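Local coordinates for protein thioredoxin reductase (Clostridium acetobutylicum ATCC 824, PDB 6GNA) that probably reduces the disulfide of thioredoxin with electrons taken from ferredoxin through a bound FAD, rather than from a pyridine nucleotide, at residues 185-190 with 208-213; 245-248 with 253-256; 124-129 with 194-199. All blocks are in the same frame, centred on the assembly; numbering follows the deposited sequence. Where two conformers were deposited one is given.

Overall arrangement
All three contacts are partly buried; interactions 1 and 3 lie farther out from the chain's centre than interaction 2. Interactions 1 and 3 are neighbours in the domain that carries the Cys134-Cys137 disulfide, their centres about 17 Å apart, and both use the three-stranded antiparallel sheet: interaction 1 links its outer strand 211-213 to strand 186-188 of the parallel sheet, interaction 3 uses the opposite outermost strand 193-198. Interaction 2 sits in the FAD-binding domain, about 41 Å from interaction 1 between centres. The chemistry differs accordingly: a salt bridge beside an apolar pair in 185-190 with 208-213, backbone bonding in 245-248 with 253-256, and a phenylalanine ring set against strand backbone in 124-129 with 194-199.

Interaction 1 (185-190 with 208-213); sequences AVEIVK and KSRELE
The guanidinium of Arg210 meets the carboxylate of Glu187 at its edge: Glu187 OE1 lies in the guanidinium plane, while CG2 of Val189 approaches obliquely, 3.9 Å from Arg210 NH1. The carboxylate plane is turned 40° from that of the guanidinium. This salt bridge is end-on, with both terminal nitrogens closing on one oxygen. Arg210 NH2 reaches Glu187 OE1 at 2.9 Å on its syn side, tilted out of the carboxylate plane, and Arg210 NH1 arrives nearly along the C-O bond. Neither is straight, the N-H...O angles being 145° and 142°, as expected when two donors share an acceptor. Both side chains are extended and come from opposite directions to span the gap between their backbones.

Glu187 belongs to strand 186-188, an outermost strand of the parallel five-stranded sheet, and Arg210 directly precedes strand 211-213 of the antiparallel sheet; the contact therefore ties the rims of the two sheets together. The other carboxylate oxygen, Glu187 OE2, has its own salt bridge to Lys169, and takes a bond from a water 2.7 Å away that Arg210 NH2 also reaches weakly. Beside this polar bridge, Val189 CG2 and Leu212 CD1 meet tip to tip at 4.1 Å. Both of these residues are buried, and Tyr171 of strand 169-174 packs against each of them.

Interaction 2 (245-248 with 253-256); sequences KMET and CYAA
Glu247 lays its CG against the ring of Tyr254, 3.7 Å from CE2, the two side chains running side by side in the same direction. With its CG anti to the carbonyl carbon (chi1 -68°) and the chain extended beyond, Glu247 carries its carboxylate out towards the phenol end. There a water joins the pair, 2.6 Å from Glu247 OE2 and 2.8 Å from Tyr254 OH, lying in the ring plane. The other oxygen, Glu247 OE1, accepts from Asn243 ND2. At the same ring, the carbonyl oxygen of Lys245 comes in at the edge, 3.6 Å from Tyr254 CD2.

Next to this pair the backbones form a single beta bridge, Glu247 with Tyr254, adding the irregular 245-248 loop to strand 253-255. That strand is an outermost one of the parallel sheet of the FAD-binding domain, beside strand 108-110, and helix 266-286 packs on Tyr254. Ala255 N donates to Met246 O at 3.0 Å, an oxygen also approached by the CA-H of Tyr254. On the other flank Cys253 O is gripped twice by Thr248: Thr248 N bonds in the carbonyl plane with an N-H...O angle of 164°, whereas Thr248 OG1, 2.8 Å from Cys253 O, sits above that plane. The hydroxyl is also hydrogen-bonded to Ile250 N, in the connection between the segments. Thr248 CG2 meanwhile rests 3.9 Å from Ala255 CB.

Interaction 3 (124-129 with 194-199); sequences DKFLGR and VEIVGD
Two overlapping beta turns, in the loop leading to strand 131-132, present Phe126 to an outer strand of the three-stranded antiparallel sheet. Asp124 to Leu127 forms a type I turn and Phe126 to Arg129 a type II turn, so Phe126 belongs to both. The second is closed by a bond of 2.8 Å from Arg129 N to Phe126 O, and Gly128 takes the positive phi that this turn needs.

From there the ring reaches residues 196-199 and meets backbone more than side chains. Its far end, Phe126 CZ, comes to 3.3 Å from Gly198 O, which lies at the ring edge in its plane. Asp199 O is also near that plane, 3.8 Å from Phe126 CE1. Two carbonyls thus face the ring edge, where the C-H bonds carry a slight positive charge; any attraction between them is likely to be weak. Ile196 O, by contrast, approaches obliquely, 3.6 Å from Phe126 CE2. Gly198 has no side chain to hold the ring off, and the edge can settle close against its backbone.

Near its start, strand 193-198 has a classic beta bulge, Val194 and Glu195 both facing Lys206 of strand 202-207, before it runs on to the aromatic contact. The apolar part is made by Ile196, whose CG2, anti to the backbone N, lies 4.0 Å from Phe126 CD2 as the two side chains slide past each other in opposite directions. Val131 and Val202 pack against both Phe126 and Ile196. One face of the ring carries Lys125 CG, 3.9 Å above the plane and offset toward the rim.

Interaction 1 (185-190 with 208-213)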
# COMPACT_ATOMS: atom_id res chain seq x y z
N ALA A 185 46.38 -1.34 10.52
CA ALA A 185 46.80 -0.57 9.35
C ALA A 185 45.79 0.52 8.97
O ALA A 185 46.17 1.46 8.26
CB ALA A 185 47.02 -1.50 8.16
N VAL A 186 44.54 0.42 9.42
CA VAL A 186 43.54 1.44 9.12
C VAL A 186 43.66 2.57 10.13
O VAL A 186 43.59 2.34 11.34
CB VAL A 186 42.12 0.84 9.16
CG1 VAL A 186 41.09 1.95 9.01
CG2 VAL A 186 41.94 -0.18 8.07
N GLU A 187 43.80 3.80 9.64
CA GLU A 187 43.82 4.97 10.52
C GLU A 187 42.41 5.54 10.67
O GLU A 187 41.79 5.97 9.69
CB GLU A 187 44.76 6.06 9.99
CG GLU A 187 44.77 7.27 10.90
CD GLU A 187 45.73 8.35 10.46
OE1 GLU A 187 45.55 9.51 10.88
OE2 GLU A 187 46.67 8.05 9.70
N ILE A 188 41.93 5.56 11.91
CA ILE A 188 40.62 6.12 12.21
C ILE A 188 40.74 7.63 12.33
O ILE A 188 41.59 8.15 13.06
CB ILE A 188 40.05 5.52 13.51
CG1 ILE A 188 39.96 3.99 13.39
CG2 ILE A 188 38.69 6.12 13.80
CD1 ILE A 188 39.61 3.29 14.70
N VAL A 189 39.86 8.33 11.63
CA VAL A 189 39.86 9.79 11.55
C VAL A 189 38.52 10.22 12.12
O VAL A 189 37.50 10.23 11.43
CB VAL A 189 40.07 10.28 10.11
CG1 VAL A 189 40.00 11.80 10.02
CG2 VAL A 189 41.40 9.78 9.57
N LYS A 190 38.49 10.54 13.42
CA LYS A 190 37.26 10.96 14.09
C LYS A 190 37.07 12.46 13.88
O LYS A 190 37.35 13.29 14.74
CB LYS A 190 37.29 10.60 15.57
CG LYS A 190 37.10 9.13 15.89
CD LYS A 190 36.79 8.95 17.38
CE LYS A 190 36.86 7.50 17.82
NZ LYS A 190 36.52 7.35 19.26
N LYS A 208 36.60 19.01 9.16
CA LYS A 208 36.51 20.25 9.93
C LYS A 208 37.86 20.70 10.47
O LYS A 208 38.17 21.90 10.48
CB LYS A 208 35.49 20.10 11.06
CG LYS A 208 34.12 20.64 10.71
CD LYS A 208 33.46 19.78 9.66
N SER A 209 38.70 19.76 10.91
CA SER A 209 39.97 20.09 11.55
C SER A 209 41.18 19.51 10.82
O SER A 209 42.30 19.68 11.30
CB SER A 209 39.97 19.60 13.00
OG SER A 209 39.00 20.28 13.77
N ARG A 210 40.98 18.86 9.68
CA ARG A 210 42.05 18.12 9.03
C ARG A 210 41.72 18.00 7.55
O ARG A 210 40.55 18.05 7.16
CB ARG A 210 42.16 16.72 9.64
CG ARG A 210 43.20 15.83 9.02
CD ARG A 210 43.39 14.58 9.87
NE ARG A 210 44.52 13.78 9.39
CZ ARG A 210 44.86 12.61 9.91
NH1 ARG A 210 44.19 12.11 10.93
NH2 ARG A 210 45.90 11.95 9.41
N GLU A 211 42.75 17.86 6.73
CA GLU A 211 42.60 17.52 5.32
C GLU A 211 43.42 16.27 5.03
O GLU A 211 44.56 16.15 5.48
CB GLU A 211 43.06 18.66 4.41
CG GLU A 211 42.21 19.91 4.49
CD GLU A 211 42.66 20.99 3.53
OE1 GLU A 211 43.74 20.84 2.92
OE2 GLU A 211 41.93 21.99 3.37
N LEU A 212 42.82 15.33 4.30
CA LEU A 212 43.46 14.07 3.95
C LEU A 212 43.76 14.06 2.47
O LEU A 212 42.84 14.16 1.64
CB LEU A 212 42.54 12.89 4.27
CG LEU A 212 42.08 12.71 5.71
CD1 LEU A 212 41.18 11.49 5.81
CD2 LEU A 212 43.29 12.57 6.63
N GLU A 213 45.04 13.97 2.12
CA GLU A 213 45.42 13.64 0.75
C GLU A 213 44.94 12.23 0.46
O GLU A 213 45.24 11.30 1.21
CB GLU A 213 46.94 13.71 0.58
CG GLU A 213 47.45 15.08 0.27
CD GLU A 213 48.88 15.04 -0.26
OE1 GLU A 213 49.65 14.17 0.20
OE2 GLU A 213 49.22 15.85 -1.14
O HOH W 1 48.36 10.19 9.46

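Interaction 2 (245-248 with 253-256)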
# COMPACT_ATOMS: atom_id res chain seq x y z
N LYS A 245 1.52 -1.57 -10.30
CA LYS A 245 1.94 -2.94 -10.04
C LYS A 245 3.30 -3.00 -9.36
O LYS A 245 3.84 -4.10 -9.18
CB LYS A 245 1.97 -3.74 -11.35
CG LYS A 245 0.59 -3.96 -11.94
CD LYS A 245 0.68 -4.76 -13.22
CE LYS A 245 -0.68 -5.00 -13.84
NZ LYS A 245 -1.19 -6.35 -13.50
N MET A 246 3.86 -1.84 -8.97
CA MET A 246 5.18 -1.73 -8.36
C MET A 246 6.29 -2.06 -9.34
O MET A 246 7.42 -2.30 -8.93
CB MET A 246 5.34 -2.59 -7.10
CG MET A 246 4.31 -2.32 -6.04
SD MET A 246 4.20 -0.61 -5.51
CE MET A 246 2.40 -0.47 -5.26
N GLU A 247 5.98 -2.07 -10.64
CA GLU A 247 6.98 -2.31 -11.67
C GLU A 247 7.84 -1.07 -11.89
O GLU A 247 7.32 0.04 -12.00
CB GLU A 247 6.27 -2.65 -12.98
CG GLU A 247 5.54 -3.98 -12.93
CD GLU A 247 4.58 -4.20 -14.10
OE1 GLU A 247 4.21 -3.22 -14.79
OE2 GLU A 247 4.19 -5.37 -14.31
N THR A 248 9.15 -1.26 -11.96
CA THR A 248 10.06 -0.19 -12.37
C THR A 248 10.15 -0.19 -13.90
O THR A 248 9.43 -0.93 -14.58
CB THR A 248 11.46 -0.42 -11.79
OG1 THR A 248 12.09 -1.50 -12.50
CG2 THR A 248 11.42 -0.71 -10.28
N CYS A 253 11.87 -6.25 -12.47
CA CYS A 253 12.38 -5.54 -11.31
C CYS A 253 11.28 -4.64 -10.78
O CYS A 253 10.78 -3.78 -11.51
CB CYS A 253 13.59 -4.71 -11.71
SG CYS A 253 14.40 -3.88 -10.33
N TYR A 254 10.89 -4.88 -9.53
CA TYR A 254 9.87 -4.14 -8.80
C TYR A 254 10.53 -3.33 -7.70
O TYR A 254 11.70 -3.55 -7.36
CB TYR A 254 8.89 -5.13 -8.17
CG TYR A 254 8.23 -6.05 -9.17
CD1 TYR A 254 8.89 -7.16 -9.66
CD2 TYR A 254 6.94 -5.81 -9.61
CE1 TYR A 254 8.30 -8.00 -10.57
CE2 TYR A 254 6.34 -6.64 -10.53
CZ TYR A 254 7.02 -7.74 -11.01
OH TYR A 254 6.46 -8.59 -11.94
N ALA A 255 9.77 -2.42 -7.10
CA ALA A 255 10.28 -1.67 -5.95
C ALA A 255 9.13 -1.40 -4.99
O ALA A 255 7.98 -1.26 -5.42
CB ALA A 255 10.94 -0.37 -6.39
N ALA A 256 9.45 -1.32 -3.70
CA ALA A 256 8.43 -1.20 -2.67
C ALA A 256 9.00 -0.50 -1.45
O ALA A 256 10.16 -0.74 -1.06
CB ALA A 256 7.93 -2.59 -2.27
O HOH W 2 4.10 -7.54 -12.91

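Interaction 3 (124-129 with 194-199)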
# COMPACT_ATOMS: atom_id res chain seq x y z
N ASP A 124 28.89 14.06 -5.70
CA ASP A 124 28.37 13.89 -7.06
C ASP A 124 29.38 14.35 -8.10
O ASP A 124 29.53 13.72 -9.15
CB ASP A 124 27.06 14.66 -7.22
CG ASP A 124 25.87 13.93 -6.63
OD1 ASP A 124 25.83 12.68 -6.73
OD2 ASP A 124 24.97 14.59 -6.08
N LYS A 125 30.08 15.45 -7.83
CA LYS A 125 31.01 16.02 -8.81
C LYS A 125 32.09 15.02 -9.20
O LYS A 125 32.47 14.93 -10.37
CB LYS A 125 31.62 17.31 -8.26
CG LYS A 125 32.77 17.90 -9.07
CD LYS A 125 33.41 19.08 -8.34
CE LYS A 125 32.49 20.29 -8.28
NZ LYS A 125 33.07 21.41 -7.48
N PHE A 126 32.61 14.24 -8.25
CA PHE A 126 33.73 13.35 -8.52
C PHE A 126 33.31 11.89 -8.65
O PHE A 126 34.16 11.00 -8.64
CB PHE A 126 34.83 13.51 -7.48
CG PHE A 126 35.54 14.83 -7.56
CD1 PHE A 126 36.54 15.02 -8.51
CD2 PHE A 126 35.22 15.87 -6.72
CE1 PHE A 126 37.19 16.24 -8.61
CE2 PHE A 126 35.86 17.08 -6.81
CZ PHE A 126 36.85 17.27 -7.75
N LEU A 127 32.01 11.63 -8.80
CA LEU A 127 31.56 10.25 -8.93
C LEU A 127 32.15 9.67 -10.21
O LEU A 127 32.01 10.24 -11.29
CB LEU A 127 30.03 10.22 -8.98
CG LEU A 127 29.40 8.82 -9.04
CD1 LEU A 127 29.81 7.98 -7.83
CD2 LEU A 127 27.88 8.94 -9.12
N GLY A 128 32.82 8.53 -10.09
CA GLY A 128 33.51 7.96 -11.23
C GLY A 128 34.85 8.57 -11.51
O GLY A 128 35.54 8.11 -12.44
N ARG A 129 35.26 9.59 -10.76
CA ARG A 129 36.58 10.20 -10.85
C ARG A 129 37.25 10.24 -9.48
O ARG A 129 37.93 11.21 -9.13
CB ARG A 129 36.49 11.60 -11.45
CG ARG A 129 35.76 11.65 -12.78
CD ARG A 129 35.85 13.03 -13.39
NE ARG A 129 35.36 13.03 -14.76
CZ ARG A 129 34.08 13.21 -15.10
NH1 ARG A 129 33.16 13.41 -14.17
NH2 ARG A 129 33.73 13.18 -16.38
N VAL A 194 33.80 17.50 5.28
CA VAL A 194 33.29 18.77 4.78
C VAL A 194 33.11 18.73 3.26
O VAL A 194 32.03 19.02 2.75
CB VAL A 194 34.18 19.96 5.21
CG1 VAL A 194 33.56 21.28 4.72
CG2 VAL A 194 34.36 19.98 6.71
N GLU A 195 34.17 18.41 2.53
CA GLU A 195 34.11 18.50 1.08
C GLU A 195 35.17 17.63 0.45
O GLU A 195 36.31 17.58 0.92
CB GLU A 195 34.30 19.96 0.63
CG GLU A 195 34.22 20.15 -0.88
CD GLU A 195 34.55 21.57 -1.31
OE1 GLU A 195 35.00 22.37 -0.46
OE2 GLU A 195 34.38 21.88 -2.51
N ILE A 196 34.78 16.94 -0.62
CA ILE A 196 35.70 16.23 -1.50
C ILE A 196 36.15 17.20 -2.58
O ILE A 196 35.32 17.79 -3.28
CB ILE A 196 35.00 15.02 -2.12
CG1 ILE A 196 34.50 14.06 -1.05
CG2 ILE A 196 35.95 14.28 -3.07
CD1 ILE A 196 33.32 13.18 -1.49
N VAL A 197 37.47 17.37 -2.74
CA VAL A 197 38.00 18.37 -3.66
C VAL A 197 39.01 17.74 -4.62
O VAL A 197 39.55 16.66 -4.37
CB VAL A 197 38.63 19.58 -2.94
CG1 VAL A 197 37.59 20.28 -2.07
CG2 VAL A 197 39.83 19.14 -2.10
N GLY A 198 39.27 18.45 -5.70
CA GLY A 198 40.18 17.97 -6.72
C GLY A 198 40.02 18.78 -7.98
O GLY A 198 39.16 19.65 -8.10
N ASP A 199 40.90 18.49 -8.94
CA ASP A 199 40.83 19.16 -10.23
C ASP A 199 40.09 18.27 -11.22
O ASP A 199 38.86 18.35 -11.32
CB ASP A 199 42.24 19.52 -10.73
CG ASP A 199 42.21 20.46 -11.92
OD1 ASP A 199 41.20 20.46 -12.66
OD2 ASP A 199 43.19 21.21 -12.13